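Local atomic coordinates of chitinase (Paenibacillus sp. FPU-7, PDB entry 5GZT), a protein that probably hydrolyses chitin and chitodextrins by random internal cleavage of the beta-1,4 linkages between N-acetylglucosamine units. Residues B[611-616]-B[640-645]; B[692-697]-B[703-708]; B[894-899]-B[942-947]. One frame throughout, in Å; residues are numbered along the deposited sequence.

The three contacts follow one another along the chain. Interaction 1 joins two helices around the last strand of the first glycosyl hydrolase family 18 barrel, interaction 2 lies inside the immunoglobulin-like domain, and interaction 3 sits where two strands of the second family 18 barrel give way to loops. Nearest atoms are about 17 Å apart between interactions 1 and 2. They are about 19 Å apart between interactions 1 and 3. The centres of interactions 2 and 3 are about 35 Å apart. Interaction 3 includes the last residue of the family 18 signature, Glu895, and so lies at a probable active site. The formic acid of interaction 2 is probably a crystallisation component.

Interaction 1: residues B[611-616]-B[640-645]; sequences YIKQNN and SRLYAK
Lys613 and Leu642 make the main apolar touch here, the CG methylene of the lysine resting 3.7 Å from CD2 of the leucine. The two side chains run past each other in opposite directions. Ile612 joins from the preceding position on its helix and crosses Leu642 at about a right angle, its branch methyl CG2 lying 4.0 Å from that same CD2. Leu642 CD2 is thus shared by the isoleucine and the aliphatic part of the lysine. Ile612 and Leu642 both reach Phe620 of strand 619-623, so helices 602-614 and 633-642 flank the last parallel strand of the first TIM barrel, one preceding it and the other following it.

A water bridges the polar part. Lys613 bends at its third torsion (-68°), and the end of the chain turns to the carbonyl of Arg641. NZ donates to the water at 2.8 Å, and the water donates on to Arg641 O, also over 2.8 Å. The guanidinium of Arg641 turns elsewhere, to a salt bridge with Glu610, whose carboxylate is also a long, weak partner of the lysine.

A third set of bonds closes the helix beside the contact. Tyr611 O accepts from the backbone N of Asn615 and, from the opposite face of its carbonyl plane, from Asn615 ND2 at 2.8 Å. That amide nitrogen also lies 3.4 Å above the centre of the Tyr611 ring. Asn616, with positive phi, is the C-prime residue of a Schellman motif: its N reaches Lys613 O, while Leu617 N reaches Ile612 O.

The junction is apolar toward the barrel and hydrated where the lysine ends; the lysine charge is probably eased by that water, by the helix-end carbonyl behind it and, weakly, by Glu610.

Interaction 2: residues B[692-697]-B[703-708]; sequences VTVSGI and YTVANA. With FMT (formic acid), chain J.
Tyr703 meets Val694 and Ile697 because its chi1 of 60° sets CG between the backbone N and the carbonyl carbon, sending the ring across to strand 692-695. Val705 uses a different turn, chi1 -56°, which puts CG1 beside its own backbone N and within reach of two valines.

Ile697 CG1 approaches ring atom CD1 of Tyr703 at 3.8 Å, and Val694 CB, on the same side of the ring plane, stands 3.9 Å from CE2 of Tyr703, nearer the hydroxyl end. Farther along, Val705 CG1 lies 3.9 Å from Val694 CG2 and 4.0 Å from Val692 CG1, the valines sliding past each other in opposite directions. The strands belong to opposing sheets of the immunoglobulin-like domain: 692-695 pairs with 732-738, and 703-707 with 714-723. Their axes approach to 8.5 Å at 143°, so side chains rather than backbone bonds join them.

A formic acid molecule, probably from the crystallisation liquor, sits where the tyrosine ends. Its O1 lies in the ring plane at the edge and is gripped twice, by Tyr703 OH at 2.7 Å and by Val694 N at 3.0 Å. Thr693 and Ser695 make the backbone bonds to strand 732-738, so Val694 N points outward from that pairing. The contact thus combines apolar sandwich packing with a polar margin able to hold a small carboxyl group.

Interaction 3: residues B[894-899]-B[942-947]; sequences WEYPVY and ASAAAP
Tyr896 reaches over to Ala944 with the CE1 corner of its ring, 3.6 Å from the alanine CB. The methyl comes in obliquely, with CD1 and CZ only slightly farther from it. On one face of the same ring, the CB of the preceding residue, Glu895, sits 3.7 Å above the centre. The peptide bond joining Glu895 to Tyr896 is cis, and with CG anti to the carbonyl carbon (chi1 -57°) the ring leans toward the 942-947 segment. Tyr899 points the same way, but it makes a looser approach: its OH is 4.3 Å from Ala944 CB, and the ring also packs on Tyr949 of the helix that follows.

These segments leave the C-terminal ends of neighbouring parallel strands, 889-893 and 938-943, of the second family 18 TIM barrel, the side on which such barrels build their active sites. Glu895 closes the DxxDxDxE signature that runs into this loop; in relatives the glutamate of that motif is the proton donor, and the same role is likely here.

Trp894 turns its indole away from Ala942, with Pro897 CG 3.7 Å above one face and Phe861 stacked on the ring as well. What it offers segment 942-947 is its backbone. One water accepts from Trp894 N and donates to Ala942 O at 2.8 Å. A second water donates both to Trp894 O, over a longer 3.2 Å, and to Ala942 O at 2.9 Å, which leaves that one carbonyl receiving two waters.

Interaction 1: residues B[611-616]-B[640-645]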
loop_
_atom_site.group_PDB
_atom_site.type_symbol
_atom_site.label_atom_id
_atom_site.label_comp_id
_atom_site.label_asym_id
_atom_site.label_seq_id
_atom_site.Cartn_x
_atom_site.Cartn_y
_atom_site.Cartn_z
ATOM N N TYR B 611 -1.849 -6.963 13.033
ATOM C CA TYR B 611 -2.057 -5.827 13.894
ATOM C C TYR B 611 -2.912 -4.744 13.207
ATOM O O TYR B 611 -3.789 -4.190 13.809
ATOM C CB TYR B 611 -0.732 -5.256 14.313
ATOM C CG TYR B 611 -0.784 -4.134 15.277
ATOM C CD1 TYR B 611 -0.926 -2.824 14.849
ATOM C CD2 TYR B 611 -0.732 -4.364 16.637
ATOM C CE1 TYR B 611 -0.979 -1.781 15.772
ATOM C CE2 TYR B 611 -0.722 -3.340 17.541
ATOM C CZ TYR B 611 -0.929 -2.041 17.096
ATOM O OH TYR B 611 -0.939 -0.989 17.992
ATOM N N ILE B 612 -2.624 -4.497 11.949
ATOM C CA ILE B 612 -3.293 -3.527 11.151
ATOM C C ILE B 612 -4.771 -3.902 11.081
ATOM O O ILE B 612 -5.642 -3.067 11.353
ATOM C CB ILE B 612 -2.703 -3.489 9.717
ATOM C CG1 ILE B 612 -1.352 -2.670 9.703
ATOM C CG2 ILE B 612 -3.749 -2.899 8.712
ATOM C CD1 ILE B 612 -0.483 -3.060 8.527
ATOM N N LYS B 613 -5.066 -5.137 10.724
ATOM C CA LYS B 613 -6.473 -5.566 10.632
ATOM C C LYS B 613 -7.183 -5.510 11.961
ATOM O O LYS B 613 -8.357 -5.047 11.989
ATOM C CB LYS B 613 -6.605 -6.951 10.054
ATOM C CG LYS B 613 -5.958 -7.034 8.693
ATOM C CD LYS B 613 -6.492 -8.134 7.808
ATOM C CE LYS B 613 -6.135 -9.495 8.304
ATOM N NZ LYS B 613 -7.110 -10.469 7.695
ATOM N N GLN B 614 -6.499 -5.949 13.026
ATOM C CA GLN B 614 -7.046 -5.957 14.381
ATOM C C GLN B 614 -7.373 -4.550 14.852
ATOM O O GLN B 614 -8.318 -4.405 15.626
ATOM C CB GLN B 614 -6.125 -6.617 15.450
ATOM C CG GLN B 614 -6.035 -8.149 15.275
ATOM C CD GLN B 614 -4.971 -8.852 16.150
ATOM O OE1 GLN B 614 -4.583 -10.031 15.896
ATOM N NE2 GLN B 614 -4.487 -8.145 17.169
ATOM N N ASN B 615 -6.577 -3.545 14.505
ATOM C CA ASN B 615 -6.870 -2.170 14.957
ATOM C C ASN B 615 -7.550 -1.291 13.926
ATOM O O ASN B 615 -7.561 -0.087 14.080
ATOM C CB ASN B 615 -5.636 -1.554 15.454
ATOM C CG ASN B 615 -5.135 -2.261 16.631
ATOM O OD1 ASN B 615 -5.602 -1.994 17.707
ATOM N ND2 ASN B 615 -4.208 -3.220 16.450
ATOM N N ASN B 616 -8.049 -1.900 12.858
ATOM C CA ASN B 616 -8.688 -1.212 11.784
ATOM C C ASN B 616 -7.892 0.002 11.316
ATOM O O ASN B 616 -8.429 1.089 11.109
ATOM C CB ASN B 616 -10.147 -0.890 12.162
ATOM C CG ASN B 616 -10.925 -2.140 12.354
ATOM O OD1 ASN B 616 -11.174 -2.928 11.431
ATOM N ND2 ASN B 616 -11.274 -2.367 13.556
ATOM N N SER B 640 -0.920 -11.097 0.718
ATOM C CA SER B 640 -1.734 -12.271 1.096
ATOM C C SER B 640 -2.476 -12.067 2.396
ATOM O O SER B 640 -3.579 -12.572 2.574
ATOM C CB SER B 640 -0.915 -13.558 1.267
ATOM O OG SER B 640 -0.420 -13.900 0.039
ATOM N N ARG B 641 -1.808 -11.422 3.327
ATOM C CA ARG B 641 -2.366 -11.236 4.669
ATOM C C ARG B 641 -3.464 -10.237 4.685
ATOM O O ARG B 641 -4.502 -10.482 5.305
ATOM C CB ARG B 641 -1.283 -10.810 5.615
ATOM C CG ARG B 641 -0.440 -11.991 5.976
ATOM C CD ARG B 641 -1.123 -12.642 7.188
ATOM N NE ARG B 641 -0.615 -13.976 7.396
ATOM C CZ ARG B 641 -1.043 -14.793 8.333
ATOM N NH1 ARG B 641 -1.960 -14.395 9.209
ATOM N NH2 ARG B 641 -0.532 -16.007 8.393
ATOM N N LEU B 642 -3.284 -9.120 3.994
ATOM C CA LEU B 642 -4.305 -8.112 4.010
ATOM C C LEU B 642 -5.438 -8.406 3.114
ATOM O O LEU B 642 -6.471 -7.831 3.305
ATOM C CB LEU B 642 -3.788 -6.730 3.647
ATOM C CG LEU B 642 -2.963 -5.997 4.679
ATOM C CD1 LEU B 642 -2.690 -4.626 4.097
ATOM C CD2 LEU B 642 -3.620 -5.853 6.035
ATOM N N TYR B 643 -5.256 -9.273 2.128
ATOM C CA TYR B 643 -6.319 -9.640 1.246
ATOM C C TYR B 643 -6.890 -11.050 1.502
ATOM O O TYR B 643 -7.628 -11.565 0.659
ATOM C CB TYR B 643 -5.878 -9.352 -0.225
ATOM C CG TYR B 643 -5.906 -7.861 -0.441
ATOM C CD1 TYR B 643 -4.881 -7.065 -0.012
ATOM C CD2 TYR B 643 -7.037 -7.235 -0.985
ATOM C CE1 TYR B 643 -4.928 -5.695 -0.127
ATOM C CE2 TYR B 643 -7.125 -5.832 -1.122
ATOM C CZ TYR B 643 -6.079 -5.048 -0.736
ATOM O OH TYR B 643 -6.185 -3.661 -0.810
ATOM N N ALA B 644 -6.569 -11.667 2.646
ATOM C CA ALA B 644 -7.066 -12.988 2.956
ATOM C C ALA B 644 -8.609 -12.975 3.186
ATOM O O ALA B 644 -9.144 -12.111 3.883
ATOM C CB ALA B 644 -6.383 -13.515 4.205
ATOM N N LYS B 645 -9.309 -13.937 2.596
ATOM C CA LYS B 645 -10.761 -14.126 2.856
ATOM C C LYS B 645 -11.048 -14.379 4.353
ATOM O O LYS B 645 -10.492 -15.322 4.951
ATOM C CB LYS B 645 -11.383 -15.223 1.925
ATOM C CG LYS B 645 -10.998 -16.711 2.137
ATOM C CD LYS B 645 -9.619 -17.149 1.587
ATOM C CE LYS B 645 -8.469 -17.096 2.621
ATOM N NZ LYS B 645 -7.145 -16.644 2.093
HETATM O O HOH W 1 -5.088 -12.403 7.224
#

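Interaction 2: residues B[692-697]-B[703-708]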
loop_
_atom_site.group_PDB
_atom_site.type_symbol
_atom_site.label_atom_id
_atom_site.label_comp_id
_atom_site.label_asym_id
_atom_site.label_seq_id
_atom_site.Cartn_x
_atom_site.Cartn_y
_atom_site.Cartn_z
ATOM N N VAL B 692 6.020 -32.140 11.676
ATOM C CA VAL B 692 6.045 -32.606 10.307
ATOM C C VAL B 692 5.638 -34.090 10.274
ATOM O O VAL B 692 6.205 -34.899 11.072
ATOM C CB VAL B 692 7.474 -32.486 9.722
ATOM C CG1 VAL B 692 7.530 -33.011 8.288
ATOM C CG2 VAL B 692 7.920 -31.022 9.664
ATOM N N THR B 693 4.802 -34.486 9.301
ATOM C CA THR B 693 4.565 -35.924 9.115
ATOM C C THR B 693 5.049 -36.349 7.748
ATOM O O THR B 693 4.804 -35.651 6.739
ATOM C CB THR B 693 3.076 -36.311 9.238
ATOM O OG1 THR B 693 2.409 -35.817 8.100
ATOM C CG2 THR B 693 2.420 -35.700 10.450
ATOM N N VAL B 694 5.743 -37.468 7.680
ATOM C CA VAL B 694 6.297 -37.964 6.435
ATOM C C VAL B 694 5.704 -39.371 6.212
ATOM O O VAL B 694 5.810 -40.198 7.083
ATOM C CB VAL B 694 7.830 -38.077 6.517
ATOM C CG1 VAL B 694 8.409 -38.581 5.154
ATOM C CG2 VAL B 694 8.433 -36.705 7.005
ATOM N N SER B 695 5.147 -39.647 5.029
ATOM C CA SER B 695 4.697 -41.002 4.730
ATOM C C SER B 695 5.387 -41.457 3.432
ATOM O O SER B 695 5.752 -40.628 2.557
ATOM C CB SER B 695 3.205 -41.011 4.508
ATOM O OG SER B 695 3.000 -40.370 3.310
ATOM N N GLY B 696 5.595 -42.763 3.353
ATOM C CA GLY B 696 6.073 -43.418 2.182
ATOM C C GLY B 696 7.510 -43.851 2.355
ATOM O O GLY B 696 8.005 -44.494 1.468
ATOM N N ILE B 697 8.195 -43.540 3.473
ATOM C CA ILE B 697 9.590 -43.983 3.619
ATOM C C ILE B 697 9.481 -45.487 3.859
ATOM O O ILE B 697 8.652 -45.886 4.638
ATOM C CB ILE B 697 10.251 -43.373 4.855
ATOM C CG1 ILE B 697 10.317 -41.814 4.780
ATOM C CG2 ILE B 697 11.622 -43.967 5.068
ATOM C CD1 ILE B 697 11.248 -41.302 3.729
ATOM N N TYR B 703 14.123 -42.062 9.688
ATOM C CA TYR B 703 14.321 -40.729 9.176
ATOM C C TYR B 703 14.097 -39.795 10.338
ATOM O O TYR B 703 13.428 -40.138 11.307
ATOM C CB TYR B 703 13.293 -40.414 8.067
ATOM C CG TYR B 703 11.872 -40.497 8.543
ATOM C CD1 TYR B 703 11.152 -41.709 8.507
ATOM C CD2 TYR B 703 11.219 -39.390 9.013
ATOM C CE1 TYR B 703 9.835 -41.788 8.955
ATOM C CE2 TYR B 703 9.889 -39.466 9.460
ATOM C CZ TYR B 703 9.230 -40.670 9.385
ATOM O OH TYR B 703 7.980 -40.743 9.829
ATOM N N THR B 704 14.594 -38.581 10.190
ATOM C CA THR B 704 14.294 -37.483 11.164
ATOM C C THR B 704 13.912 -36.227 10.371
ATOM O O THR B 704 14.166 -36.166 9.110
ATOM C CB THR B 704 15.575 -37.158 11.949
ATOM O OG1 THR B 704 16.604 -36.815 11.039
ATOM C CG2 THR B 704 16.106 -38.321 12.761
ATOM N N VAL B 705 13.239 -35.261 11.011
ATOM C CA VAL B 705 12.938 -34.017 10.357
ATOM C C VAL B 705 13.611 -32.904 11.176
ATOM O O VAL B 705 13.730 -33.044 12.371
ATOM C CB VAL B 705 11.458 -33.747 10.223
ATOM C CG1 VAL B 705 10.805 -34.910 9.505
ATOM C CG2 VAL B 705 10.834 -33.566 11.597
ATOM N N ALA B 706 14.063 -31.839 10.511
ATOM C CA ALA B 706 14.720 -30.721 11.156
ATOM C C ALA B 706 14.588 -29.551 10.193
ATOM O O ALA B 706 14.073 -29.669 9.027
ATOM C CB ALA B 706 16.211 -31.019 11.462
ATOM N N ASN B 707 15.038 -28.408 10.663
ATOM C CA ASN B 707 15.145 -27.223 9.801
ATOM C C ASN B 707 16.372 -27.447 8.948
ATOM O O ASN B 707 17.432 -27.721 9.478
ATOM C CB ASN B 707 15.410 -25.917 10.630
ATOM C CG ASN B 707 14.233 -25.552 11.511
ATOM O OD1 ASN B 707 13.440 -24.638 11.255
ATOM N ND2 ASN B 707 14.105 -26.263 12.501
ATOM N N ALA B 708 16.258 -27.194 7.660
ATOM C CA ALA B 708 17.417 -27.375 6.747
ATOM C C ALA B 708 18.518 -26.340 6.963
ATOM O O ALA B 708 18.244 -25.184 6.927
ATOM C CB ALA B 708 16.916 -27.239 5.325
HETATM C C FMT J . 5.642 -39.086 10.866
HETATM O O1 FMT J . 6.618 -38.429 10.404
HETATM O O2 FMT J . 4.743 -38.621 11.795
#

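Interaction 3: residues B[894-899]-B[942-947]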
loop_
_atom_site.group_PDB
_atom_site.type_symbol
_atom_site.label_atom_id
_atom_site.label_comp_id
_atom_site.label_asym_id
_atom_site.label_seq_id
_atom_site.Cartn_x
_atom_site.Cartn_y
_atom_site.Cartn_z
ATOM N N TRP B 894 -4.450 -37.041 -26.273
ATOM C CA TRP B 894 -5.749 -36.560 -26.609
ATOM C C TRP B 894 -5.650 -35.050 -26.491
ATOM O O TRP B 894 -5.349 -34.523 -25.394
ATOM C CB TRP B 894 -6.714 -37.131 -25.640
ATOM C CG TRP B 894 -8.172 -36.725 -25.848
ATOM C CD1 TRP B 894 -8.697 -35.665 -26.633
ATOM C CD2 TRP B 894 -9.294 -37.252 -25.125
ATOM N NE1 TRP B 894 -10.067 -35.612 -26.459
ATOM C CE2 TRP B 894 -10.444 -36.559 -25.556
ATOM C CE3 TRP B 894 -9.435 -38.292 -24.215
ATOM C CZ2 TRP B 894 -11.719 -36.893 -25.118
ATOM C CZ3 TRP B 894 -10.717 -38.608 -23.732
ATOM C CH2 TRP B 894 -11.840 -37.906 -24.210
ATOM N N GLU B 895 -5.853 -34.357 -27.619
ATOM C CA GLU B 895 -5.592 -32.911 -27.687
ATOM C C GLU B 895 -6.855 -32.161 -28.070
ATOM O O GLU B 895 -7.024 -31.848 -29.266
ATOM C CB GLU B 895 -4.446 -32.608 -28.675
ATOM C CG GLU B 895 -3.162 -33.261 -28.180
ATOM C CD GLU B 895 -1.909 -32.868 -28.961
ATOM O OE1 GLU B 895 -1.929 -31.865 -29.651
ATOM O OE2 GLU B 895 -0.880 -33.533 -28.816
ATOM N N TYR B 896 -7.762 -31.881 -27.123
ATOM C CA TYR B 896 -7.664 -32.074 -25.685
ATOM C C TYR B 896 -9.087 -32.300 -25.246
ATOM O O TYR B 896 -10.010 -31.806 -25.906
ATOM C CB TYR B 896 -7.128 -30.813 -24.969
ATOM C CG TYR B 896 -5.776 -30.367 -25.494
ATOM C CD1 TYR B 896 -4.585 -31.024 -25.073
ATOM C CD2 TYR B 896 -5.653 -29.345 -26.424
ATOM C CE1 TYR B 896 -3.331 -30.636 -25.568
ATOM C CE2 TYR B 896 -4.383 -28.959 -26.926
ATOM C CZ TYR B 896 -3.248 -29.602 -26.473
ATOM O OH TYR B 896 -2.043 -29.277 -26.949
ATOM N N PRO B 897 -9.301 -33.017 -24.156
ATOM C CA PRO B 897 -10.648 -33.243 -23.629
ATOM C C PRO B 897 -11.411 -31.949 -23.372
ATOM O O PRO B 897 -10.805 -30.961 -22.912
ATOM C CB PRO B 897 -10.400 -33.944 -22.317
ATOM C CG PRO B 897 -9.086 -34.643 -22.538
ATOM C CD PRO B 897 -8.293 -33.695 -23.364
ATOM N N VAL B 898 -12.724 -31.998 -23.614
ATOM C CA VAL B 898 -13.707 -30.933 -23.234
ATOM C C VAL B 898 -13.667 -29.795 -24.209
ATOM O O VAL B 898 -14.674 -29.486 -24.871
ATOM C CB VAL B 898 -13.592 -30.405 -21.805
ATOM C CG1 VAL B 898 -14.689 -29.349 -21.525
ATOM C CG2 VAL B 898 -13.723 -31.513 -20.786
ATOM N N TYR B 899 -12.518 -29.148 -24.305
ATOM C CA TYR B 899 -12.397 -28.044 -25.209
ATOM C C TYR B 899 -11.982 -28.379 -26.610
ATOM O O TYR B 899 -12.128 -27.538 -27.502
ATOM C CB TYR B 899 -11.531 -26.913 -24.626
ATOM C CG TYR B 899 -10.056 -27.167 -24.366
ATOM C CD1 TYR B 899 -9.616 -27.883 -23.221
ATOM C CD2 TYR B 899 -9.073 -26.634 -25.190
ATOM C CE1 TYR B 899 -8.244 -28.111 -22.985
ATOM C CE2 TYR B 899 -7.706 -26.864 -24.911
ATOM C CZ TYR B 899 -7.337 -27.572 -23.784
ATOM O OH TYR B 899 -6.020 -27.772 -23.521
ATOM N N ALA B 942 0.360 -37.768 -22.795
ATOM C CA ALA B 942 0.904 -36.412 -22.955
ATOM C C ALA B 942 -0.142 -35.467 -22.534
ATOM O O ALA B 942 -1.286 -35.669 -22.876
ATOM C CB ALA B 942 1.234 -36.113 -24.376
ATOM N N SER B 943 0.243 -34.408 -21.820
ATOM C CA SER B 943 -0.671 -33.461 -21.210
ATOM C C SER B 943 -0.207 -32.013 -21.418
ATOM O O SER B 943 0.953 -31.739 -21.781
ATOM C CB SER B 943 -0.857 -33.795 -19.720
ATOM O OG SER B 943 0.368 -33.686 -18.998
ATOM N N ALA B 944 -1.131 -31.076 -21.253
ATOM C CA ALA B 944 -0.923 -29.687 -21.613
ATOM C C ALA B 944 -0.768 -28.784 -20.368
ATOM O O ALA B 944 -1.102 -29.161 -19.219
ATOM C CB ALA B 944 -2.022 -29.184 -22.555
ATOM N N ALA B 945 -0.289 -27.591 -20.646
ATOM C CA ALA B 945 0.114 -26.593 -19.622
ATOM C C ALA B 945 -0.997 -25.685 -19.151
ATOM O O ALA B 945 -0.950 -25.219 -18.025
ATOM C CB ALA B 945 1.274 -25.757 -20.157
ATOM N N ALA B 946 -1.994 -25.418 -19.998
ATOM C CA ALA B 946 -2.940 -24.366 -19.711
ATOM C C ALA B 946 -3.903 -24.659 -18.577
ATOM O O ALA B 946 -4.316 -25.831 -18.347
ATOM C CB ALA B 946 -3.718 -23.994 -20.962
ATOM N N PRO B 947 -4.342 -23.576 -17.878
ATOM C CA PRO B 947 -5.283 -23.896 -16.817
ATOM C C PRO B 947 -6.540 -24.575 -17.376
ATOM O O PRO B 947 -7.163 -25.331 -16.677
ATOM C CB PRO B 947 -5.615 -22.529 -16.163
ATOM C CG PRO B 947 -4.380 -21.689 -16.487
ATOM C CD PRO B 947 -3.759 -22.241 -17.760
HETATM O O HOH W 2 -3.578 -37.252 -23.450
HETATM O O HOH W 3 -2.375 -33.698 -24.641
#